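Local coordinates for DNA primase (Aquifex aeolicus, PDB 2AU3), which probably synthesises the short RNA primers from which DNA polymerase starts during DNA replication, working on a single-stranded DNA template, at residues E365-F370 with M398-M403; Y372-I377 with F384-E389; D66-V71 with F80-E85. All blocks are in the same frame, centred on the assembly; numbering follows the deposited sequence.

Contact 1 of 3, residues E365-F370 with M398-M403; sequences EKTREF and MEILLM
T367 meets L401 methyl to methyl: T367 CG2 lies 4.0 Å from L401 CD2, and the two side chains cross at about a right angle. The two branches of the threonine do different work. With OG1 beside the backbone N (chi1 -71°), CG2 falls anti to that nitrogen and points across to the short helix 398-401, while OG1 turns back along its own helix and bonds to the carbonyl O of L363. That bond satisfies the hydroxyl in a buried place, leaving only carbon to face the leucine. The same T367 CG2 also grazes I400, whose CG2 is 4.4 Å away; I400 stands at the exposed border of the contact, and the rest of its side chain leads off from helix 363-374.

One turn further on comes F370. Its ring reaches L401 from an oblique direction, with F370 CD2 4.2 Å from L401 CD2. Leucine suits the place because its forked end sets one methyl, CD2, against both the threonine methyl and the ring.

Just past this point the short helix closes in a Schellman motif: M403, with positive phi, is its C-prime residue, K404 N bonds to E399 O, and M403 N bonds to I400 O at 3.2 Å. The helix thus ends right after presenting L401. The contact belongs to the helical domain of the DnaG family, away from the metal sites. F390 of helix 380-394 touches T367 and L401 and stacks on F370, V396 touches T367 and L401, and L355 and I356 of helix 351-358 pack against F370.

Contact 2 of 3, residues Y372-I377 with F384-E389; sequences YYLGFI and FALASE
L374 has a first torsion well away from a staggered value (chi1 -139°), followed by chi2 of 55°, and this pair of angles sends its two methyls to different residues of helix 380-394. L374 CD1 comes to 3.9 Å from L386 CB, at the root of that side chain, and also approaches the tip, with L386 CD1 at 4.2 Å. With CG anti to the carbonyl carbon (chi1 -70°), L386 lies obliquely across L374, so that both its CB and its CD1 meet L374 CD1. The other branch of the fork, L374 CD2, sits 3.9 Å from A387 CB. Alanine suits that place because its short side chain lets L374 CD2 approach the helix backbone, with A387 CA 4.2 Å from L374 CD2.

This is plain apolar packing between two consecutive helices of the DnaG helical domain, joined by a short connection. A type I beta turn from L374 to I377 leads out of helix 363-374 toward helix 380-394. The carbonyl O of L374 accepts a hydrogen bond from R383 NE, which ties the turn to the returning helix. Within the first segment F376 brings its CE2 over one face of the Y372 ring, 3.6 Å above the plane and offset toward the rim.

On the returning helix S388 OG donates to F384 O at 2.8 Å, from above the carbonyl plane, while S388 N reaches the same oxygen from the opposite face. The serine hydroxyl also lies over one face of the F384 ring, again offset toward the rim. F352 of helix 351-358 touches both L374 and L386, and M398 packs on F384 and A387.

Contact 3 of 3, residues D66-V71 with F80-E85; sequences DAIKFV and FEAALE
The methyl of A82 is a small bump set into the hollow between I68 and V71. On one side A82 CB lies 3.8 Å from I68 CG2, and on the other it is 4.0 Å from V71 CG1. Alanine suits the spot: its lone methyl already rests against the helix backbone, with A82 CB 3.3 Å from the carbonyl O of I68. A reciprocal bump comes from I68. With CG1 beside the backbone N (chi1 -66°), CG2 is anti to that nitrogen and lies 3.5 Å from the backbone N of A83, while I68 CD1 extends to A83 CB at 4.1 Å. The beta-branched isoleucine thus lays two of its carbons on a surface that two neighbouring alanines keep low. V71 adds a second branched side chain one turn on, its CG1 also turned to the methyl of A82.

The two alanines help the helices come close. The axes of the segments pass 8.1 Å apart at 105°, so the helices cross nearly at right angles and the contact is confined to a few residues, with I68 and A83 closest in backbone.

Helix 67-75 is capped at its start by D66, an N-cap residue whose OD1 accepts from K69 N at 2.9 Å; OD2 bonds to the hydroxyl of Y79, at the start of the partner helix. The contact belongs to the zinc-binding domain, where helix 67-75 follows the strand 64-65 that edges the five-stranded antiparallel sheet. I7 of helix 6-13 touches I68 and A83, V19 and Y23 of helix 16-23 cover V71, and L86, further along helix 79-90, packs on I68 and V71.

How the contacts relate
Contact 3 comes first along the chain, in the N-terminal zinc-binding domain; contacts 1 and 2 follow much later, in the helical domain at the other end of this fragment. Contact 2 is nested inside the loop that contact 1 closes. These two share helix 363-374, their centres lie about 8 Å apart, and they touch: F370 CZ is 3.4 Å from L386 O, and M398 CE is 3.5 Å from A387 CB. They therefore form one continuous packed region. Contact 3 has its centre about 61 Å from that of contact 1 and 56 Å from that of contact 2, on the opposite side of the chain's centre, so packing in the zinc-binding domain and in the helical domain is built independently.

Contact 1 of 3, residues E365-F370 with M398-M403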
loop_
_atom_site.group_PDB
_atom_site.type_symbol
_atom_site.label_atom_id
_atom_site.label_comp_id
_atom_site.label_asym_id
_atom_site.label_seq_id
_atom_site.Cartn_x
_atom_site.Cartn_y
_atom_site.Cartn_z
ATOM N N GLU A 365 18.778 -10.810 31.249
ATOM C CA GLU A 365 18.602 -10.380 29.867
ATOM C C GLU A 365 17.240 -9.730 29.682
ATOM O O GLU A 365 17.108 -8.776 28.934
ATOM C CB GLU A 365 18.781 -11.562 28.908
ATOM C CG GLU A 365 18.967 -11.184 27.440
ATOM C CD GLU A 365 20.181 -10.295 27.181
ATOM O OE1 GLU A 365 21.207 -10.439 27.899
ATOM O OE2 GLU A 365 20.108 -9.456 26.245
ATOM N N LYS A 366 16.243 -10.237 30.397
ATOM C CA LYS A 366 14.866 -9.785 30.233
ATOM C C LYS A 366 14.641 -8.423 30.891
ATOM O O LYS A 366 13.802 -7.635 30.443
ATOM C CB LYS A 366 13.877 -10.819 30.785
ATOM C CG LYS A 366 13.759 -12.116 29.955
ATOM C CD LYS A 366 12.829 -11.946 28.758
ATOM C CE LYS A 366 12.116 -13.227 28.411
ATOM N NZ LYS A 366 11.296 -13.076 27.180
ATOM N N THR A 367 15.384 -8.154 31.962
ATOM C CA THR A 367 15.341 -6.846 32.606
ATOM C C THR A 367 15.929 -5.820 31.650
ATOM O O THR A 367 15.408 -4.713 31.526
ATOM C CB THR A 367 16.133 -6.855 33.918
ATOM O OG1 THR A 367 15.427 -7.621 34.901
ATOM C CG2 THR A 367 16.194 -5.435 34.526
ATOM N N ARG A 368 17.015 -6.203 30.971
ATOM C CA ARG A 368 17.677 -5.329 30.007
ATOM C C ARG A 368 16.695 -4.868 28.940
ATOM O O ARG A 368 16.614 -3.674 28.629
ATOM C CB ARG A 368 18.829 -6.073 29.332
ATOM C CG ARG A 368 20.125 -5.314 29.358
ATOM C CD ARG A 368 20.785 -5.185 27.984
ATOM N NE ARG A 368 21.778 -6.234 27.792
ATOM C CZ ARG A 368 22.636 -6.295 26.788
ATOM N NH1 ARG A 368 22.646 -5.373 25.828
ATOM N NH2 ARG A 368 23.487 -7.297 26.749
ATOM N N GLU A 369 15.947 -5.833 28.394
ATOM C CA GLU A 369 15.001 -5.573 27.313
ATOM C C GLU A 369 13.879 -4.698 27.821
ATOM O O GLU A 369 13.572 -3.678 27.233
ATOM C CB GLU A 369 14.412 -6.884 26.783
ATOM C CG GLU A 369 15.204 -7.526 25.655
ATOM C CD GLU A 369 14.325 -8.394 24.753
ATOM O OE1 GLU A 369 13.642 -9.311 25.288
ATOM O OE2 GLU A 369 14.324 -8.162 23.518
ATOM N N PHE A 370 13.292 -5.110 28.936
ATOM C CA PHE A 370 12.201 -4.369 29.567
ATOM C C PHE A 370 12.555 -2.901 29.812
ATOM O O PHE A 370 11.801 -1.996 29.416
ATOM C CB PHE A 370 11.810 -5.032 30.877
ATOM C CG PHE A 370 10.582 -4.439 31.520
ATOM C CD1 PHE A 370 9.315 -4.876 31.162
ATOM C CD2 PHE A 370 10.694 -3.476 32.516
ATOM C CE1 PHE A 370 8.176 -4.334 31.777
ATOM C CE2 PHE A 370 9.563 -2.937 33.122
ATOM C CZ PHE A 370 8.313 -3.359 32.742
ATOM N N MET A 398 13.459 0.135 41.356
ATOM C CA MET A 398 12.811 1.096 40.478
ATOM C C MET A 398 13.811 1.972 39.701
ATOM O O MET A 398 13.555 2.380 38.559
ATOM C CB MET A 398 11.830 1.961 41.287
ATOM C CG MET A 398 10.499 1.258 41.600
ATOM S SD MET A 398 9.575 0.753 40.098
ATOM C CE MET A 398 9.231 2.343 39.372
ATOM N N GLU A 399 14.955 2.237 40.322
ATOM C CA GLU A 399 15.972 3.094 39.734
ATOM C C GLU A 399 16.787 2.387 38.638
ATOM O O GLU A 399 17.348 3.046 37.759
ATOM C CB GLU A 399 16.877 3.726 40.822
ATOM C CG GLU A 399 16.958 2.974 42.161
ATOM C CD GLU A 399 15.695 3.085 43.018
ATOM O OE1 GLU A 399 15.334 4.219 43.430
ATOM O OE2 GLU A 399 15.061 2.036 43.289
ATOM N N ILE A 400 16.827 1.055 38.673
ATOM C CA ILE A 400 17.394 0.264 37.572
ATOM C C ILE A 400 16.444 0.283 36.362
ATOM O O ILE A 400 16.856 0.554 35.230
ATOM C CB ILE A 400 17.654 -1.216 38.016
ATOM C CG1 ILE A 400 18.717 -1.307 39.131
ATOM C CG2 ILE A 400 17.993 -2.105 36.803
ATOM C CD1 ILE A 400 20.024 -0.543 38.854
ATOM N N LEU A 401 15.170 0.001 36.626
ATOM C CA LEU A 401 14.135 -0.028 35.607
ATOM C C LEU A 401 13.888 1.321 34.921
ATOM O O LEU A 401 13.574 1.368 33.732
ATOM C CB LEU A 401 12.824 -0.561 36.193
ATOM C CG LEU A 401 12.861 -1.949 36.842
ATOM C CD1 LEU A 401 11.492 -2.269 37.448
ATOM C CD2 LEU A 401 13.293 -3.018 35.827
ATOM N N LEU A 402 14.015 2.407 35.669
ATOM C CA LEU A 402 13.800 3.740 35.104
ATOM C C LEU A 402 15.087 4.351 34.529
ATOM O O LEU A 402 15.092 5.506 34.087
ATOM C CB LEU A 402 13.148 4.662 36.132
ATOM C CG LEU A 402 11.722 4.274 36.523
ATOM C CD1 LEU A 402 11.036 5.402 37.278
ATOM C CD2 LEU A 402 10.890 3.878 35.287
ATOM N N MET A 403 16.156 3.550 34.512
ATOM C CA MET A 403 17.462 3.941 33.979
ATOM C C MET A 403 18.011 5.216 34.639
ATOM O O MET A 403 18.631 6.060 33.976
ATOM C CB MET A 403 17.443 4.033 32.435
ATOM C CG MET A 403 17.709 2.681 31.731
ATOM S SD MET A 403 17.833 2.713 29.900
ATOM C CE MET A 403 16.230 3.288 29.444
#

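Contact 2 of 3, residues Y372-I377 with F384-E389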
loop_
_atom_site.group_PDB
_atom_site.type_symbol
_atom_site.label_atom_id
_atom_site.label_comp_id
_atom_site.label_asym_id
_atom_site.label_seq_id
_atom_site.Cartn_x
_atom_site.Cartn_y
_atom_site.Cartn_z
ATOM N N TYR A 372 15.010 -1.206 28.499
ATOM C CA TYR A 372 15.224 -0.594 27.183
ATOM C C TYR A 372 13.896 -0.190 26.497
ATOM O O TYR A 372 13.742 0.941 26.074
ATOM C CB TYR A 372 16.046 -1.527 26.309
ATOM C CG TYR A 372 16.155 -1.136 24.858
ATOM C CD1 TYR A 372 17.084 -0.180 24.436
ATOM C CD2 TYR A 372 15.371 -1.755 23.900
ATOM C CE1 TYR A 372 17.198 0.169 23.098
ATOM C CE2 TYR A 372 15.487 -1.427 22.560
ATOM C CZ TYR A 372 16.386 -0.457 22.165
ATOM O OH TYR A 372 16.486 -0.133 20.839
ATOM N N TYR A 373 12.945 -1.108 26.374
ATOM C CA TYR A 373 11.669 -0.745 25.728
ATOM C C TYR A 373 10.916 0.320 26.497
ATOM O O TYR A 373 10.296 1.207 25.910
ATOM C CB TYR A 373 10.768 -1.961 25.531
ATOM C CG TYR A 373 11.254 -2.861 24.457
ATOM C CD1 TYR A 373 11.640 -2.348 23.232
ATOM C CD2 TYR A 373 11.389 -4.232 24.688
ATOM C CE1 TYR A 373 12.139 -3.172 22.236
ATOM C CE2 TYR A 373 11.868 -5.074 23.706
ATOM C CZ TYR A 373 12.235 -4.540 22.474
ATOM O OH TYR A 373 12.721 -5.356 21.483
ATOM N N LEU A 374 10.955 0.208 27.817
ATOM C CA LEU A 374 10.338 1.199 28.696
ATOM C C LEU A 374 10.735 2.629 28.384
ATOM O O LEU A 374 9.923 3.548 28.586
ATOM C CB LEU A 374 10.665 0.892 30.154
ATOM C CG LEU A 374 9.502 1.078 31.129
ATOM C CD1 LEU A 374 8.316 0.266 30.707
ATOM C CD2 LEU A 374 9.908 0.771 32.575
ATOM N N GLY A 375 11.970 2.823 27.912
ATOM C CA GLY A 375 12.509 4.143 27.664
ATOM C C GLY A 375 11.915 4.833 26.440
ATOM O O GLY A 375 12.285 5.965 26.125
ATOM N N PHE A 376 11.005 4.151 25.736
ATOM C CA PHE A 376 10.377 4.723 24.524
ATOM C C PHE A 376 8.891 5.085 24.745
ATOM O O PHE A 376 8.204 5.601 23.841
ATOM C CB PHE A 376 10.556 3.782 23.317
ATOM C CG PHE A 376 11.995 3.513 22.952
ATOM C CD1 PHE A 376 12.751 4.462 22.258
ATOM C CD2 PHE A 376 12.597 2.302 23.281
ATOM C CE1 PHE A 376 14.094 4.218 21.920
ATOM C CE2 PHE A 376 13.932 2.033 22.908
ATOM C CZ PHE A 376 14.681 2.998 22.244
ATOM N N ILE A 377 8.412 4.813 25.956
ATOM C CA ILE A 377 7.046 5.129 26.373
ATOM C C ILE A 377 6.978 6.600 26.720
ATOM O O ILE A 377 7.675 7.057 27.629
ATOM C CB ILE A 377 6.671 4.250 27.625
ATOM C CG1 ILE A 377 6.618 2.773 27.243
ATOM C CG2 ILE A 377 5.331 4.658 28.240
ATOM C CD1 ILE A 377 5.989 2.529 25.878
ATOM N N PHE A 384 5.264 4.210 34.506
ATOM C CA PHE A 384 5.431 3.926 35.929
ATOM C C PHE A 384 4.738 2.642 36.394
ATOM O O PHE A 384 5.277 1.891 37.222
ATOM C CB PHE A 384 4.947 5.110 36.782
ATOM C CG PHE A 384 5.023 4.857 38.255
ATOM C CD1 PHE A 384 6.195 5.122 38.958
ATOM C CD2 PHE A 384 3.933 4.325 38.936
ATOM C CE1 PHE A 384 6.273 4.878 40.335
ATOM C CE2 PHE A 384 3.992 4.076 40.306
ATOM C CZ PHE A 384 5.176 4.359 41.010
ATOM N N ALA A 385 3.516 2.439 35.908
ATOM C CA ALA A 385 2.720 1.260 36.240
ATOM C C ALA A 385 3.416 0.005 35.759
ATOM O O ALA A 385 3.416 -1.019 36.446
ATOM C CB ALA A 385 1.355 1.361 35.610
ATOM N N LEU A 386 4.022 0.097 34.576
ATOM C CA LEU A 386 4.764 -1.033 34.034
ATOM C C LEU A 386 6.008 -1.289 34.878
ATOM O O LEU A 386 6.283 -2.431 35.241
ATOM C CB LEU A 386 5.102 -0.821 32.545
ATOM C CG LEU A 386 3.890 -0.900 31.599
ATOM C CD1 LEU A 386 4.211 -0.350 30.184
ATOM C CD2 LEU A 386 3.298 -2.312 31.512
ATOM N N ALA A 387 6.729 -0.223 35.231
ATOM C CA ALA A 387 7.901 -0.365 36.079
ATOM C C ALA A 387 7.502 -0.955 37.429
ATOM O O ALA A 387 8.155 -1.863 37.919
ATOM C CB ALA A 387 8.622 0.969 36.260
ATOM N N SER A 388 6.409 -0.454 38.007
ATOM C CA SER A 388 5.949 -0.924 39.312
ATOM C C SER A 388 5.661 -2.418 39.309
ATOM O O SER A 388 6.053 -3.119 40.233
ATOM C CB SER A 388 4.711 -0.149 39.774
ATOM O OG SER A 388 5.012 1.218 39.886
ATOM N N GLU A 389 4.983 -2.890 38.268
ATOM C CA GLU A 389 4.595 -4.294 38.154
ATOM C C GLU A 389 5.826 -5.205 38.113
ATOM O O GLU A 389 5.875 -6.230 38.810
ATOM C CB GLU A 389 3.735 -4.501 36.897
ATOM C CG GLU A 389 2.724 -5.637 36.978
ATOM C CD GLU A 389 2.053 -5.945 35.633
ATOM O OE1 GLU A 389 1.827 -5.010 34.829
ATOM O OE2 GLU A 389 1.735 -7.132 35.380
#

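Contact 3 of 3, residues D66-V71 with F80-E85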
loop_
_atom_site.group_PDB
_atom_site.type_symbol
_atom_site.label_atom_id
_atom_site.label_comp_id
_atom_site.label_asym_id
_atom_site.label_seq_id
_atom_site.Cartn_x
_atom_site.Cartn_y
_atom_site.Cartn_z
ATOM N N ASP A 66 -11.468 8.012 -11.520
ATOM C CA ASP A 66 -12.487 9.040 -11.337
ATOM C C ASP A 66 -13.363 9.188 -12.582
ATOM O O ASP A 66 -13.273 8.392 -13.543
ATOM C CB ASP A 66 -11.874 10.397 -10.877
ATOM C CG ASP A 66 -10.988 11.057 -11.954
ATOM O OD1 ASP A 66 -10.987 10.589 -13.104
ATOM O OD2 ASP A 66 -10.252 12.057 -11.740
ATOM N N ALA A 67 -14.248 10.179 -12.541
ATOM C CA ALA A 67 -15.194 10.396 -13.620
ATOM C C ALA A 67 -14.517 10.805 -14.936
ATOM O O ALA A 67 -14.866 10.295 -15.996
ATOM C CB ALA A 67 -16.229 11.444 -13.200
ATOM N N ILE A 68 -13.558 11.726 -14.873
ATOM C CA ILE A 68 -12.852 12.135 -16.079
ATOM C C ILE A 68 -12.186 10.925 -16.741
ATOM O O ILE A 68 -12.202 10.770 -17.982
ATOM C CB ILE A 68 -11.766 13.180 -15.751
ATOM C CG1 ILE A 68 -12.411 14.491 -15.259
ATOM C CG2 ILE A 68 -10.863 13.410 -16.999
ATOM C CD1 ILE A 68 -11.417 15.475 -14.614
ATOM N N LYS A 69 -11.571 10.091 -15.911
ATOM C CA LYS A 69 -10.877 8.913 -16.388
ATOM C C LYS A 69 -11.848 7.940 -17.065
ATOM O O LYS A 69 -11.515 7.355 -18.095
ATOM C CB LYS A 69 -10.152 8.224 -15.234
ATOM C CG LYS A 69 -9.646 6.844 -15.585
ATOM C CD LYS A 69 -8.396 6.536 -14.797
ATOM C CE LYS A 69 -7.635 5.395 -15.414
ATOM N NZ LYS A 69 -7.052 4.553 -14.342
ATOM N N PHE A 70 -13.049 7.773 -16.504
ATOM C CA PHE A 70 -14.049 6.939 -17.179
ATOM C C PHE A 70 -14.290 7.431 -18.622
ATOM O O PHE A 70 -14.303 6.649 -19.568
ATOM C CB PHE A 70 -15.384 6.873 -16.422
ATOM C CG PHE A 70 -16.438 6.083 -17.172
ATOM C CD1 PHE A 70 -16.476 4.686 -17.093
ATOM C CD2 PHE A 70 -17.325 6.731 -18.026
ATOM C CE1 PHE A 70 -17.418 3.945 -17.819
ATOM C CE2 PHE A 70 -18.284 5.990 -18.758
ATOM C CZ PHE A 70 -18.316 4.608 -18.662
ATOM N N VAL A 71 -14.526 8.728 -18.770
ATOM C CA VAL A 71 -14.813 9.290 -20.091
ATOM C C VAL A 71 -13.616 9.079 -21.022
ATOM O O VAL A 71 -13.788 8.666 -22.194
ATOM C CB VAL A 71 -15.234 10.790 -20.009
ATOM C CG1 VAL A 71 -15.410 11.398 -21.419
ATOM C CG2 VAL A 71 -16.504 10.934 -19.191
ATOM N N PHE A 80 -6.919 14.528 -20.079
ATOM C CA PHE A 80 -7.193 15.971 -20.193
ATOM C C PHE A 80 -8.102 16.371 -21.360
ATOM O O PHE A 80 -8.889 17.339 -21.248
ATOM C CB PHE A 80 -5.893 16.761 -20.191
ATOM C CG PHE A 80 -5.165 16.711 -18.876
ATOM C CD1 PHE A 80 -5.774 17.179 -17.712
ATOM C CD2 PHE A 80 -3.873 16.205 -18.799
ATOM C CE1 PHE A 80 -5.112 17.132 -16.482
ATOM C CE2 PHE A 80 -3.204 16.140 -17.562
ATOM C CZ PHE A 80 -3.823 16.628 -16.416
ATOM N N GLU A 81 -8.052 15.605 -22.447
ATOM C CA GLU A 81 -9.105 15.669 -23.464
ATOM C C GLU A 81 -10.501 15.385 -22.869
ATOM O O GLU A 81 -11.469 16.093 -23.151
ATOM C CB GLU A 81 -8.799 14.714 -24.636
ATOM C CG GLU A 81 -7.734 15.229 -25.597
ATOM C CD GLU A 81 -7.371 14.236 -26.704
ATOM O OE1 GLU A 81 -7.205 13.025 -26.434
ATOM O OE2 GLU A 81 -7.224 14.678 -27.870
ATOM N N ALA A 82 -10.603 14.340 -22.058
ATOM C CA ALA A 82 -11.863 14.005 -21.378
ATOM C C ALA A 82 -12.251 15.110 -20.415
ATOM O O ALA A 82 -13.439 15.451 -20.288
ATOM C CB ALA A 82 -11.733 12.674 -20.618
ATOM N N ALA A 83 -11.255 15.644 -19.710
ATOM C CA ALA A 83 -11.473 16.787 -18.825
ATOM C C ALA A 83 -12.122 17.975 -19.569
ATOM O O ALA A 83 -13.060 18.599 -19.065
ATOM C CB ALA A 83 -10.185 17.189 -18.176
ATOM N N LEU A 84 -11.646 18.253 -20.775
ATOM C CA LEU A 84 -12.158 19.384 -21.558
ATOM C C LEU A 84 -13.588 19.127 -21.991
ATOM O O LEU A 84 -14.409 20.030 -21.991
ATOM C CB LEU A 84 -11.280 19.653 -22.794
ATOM C CG LEU A 84 -11.587 20.927 -23.625
ATOM C CD1 LEU A 84 -11.802 22.170 -22.764
ATOM C CD2 LEU A 84 -10.496 21.189 -24.655
ATOM N N GLU A 85 -13.875 17.891 -22.375
ATOM C CA GLU A 85 -15.220 17.532 -22.789
ATOM C C GLU A 85 -16.211 17.679 -21.625
ATOM O O GLU A 85 -17.320 18.212 -21.817
ATOM C CB GLU A 85 -15.242 16.114 -23.368
ATOM C CG GLU A 85 -16.603 15.667 -23.883
ATOM C CD GLU A 85 -17.080 16.454 -25.100
ATOM O OE1 GLU A 85 -16.253 17.172 -25.740
ATOM O OE2 GLU A 85 -18.296 16.346 -25.419
#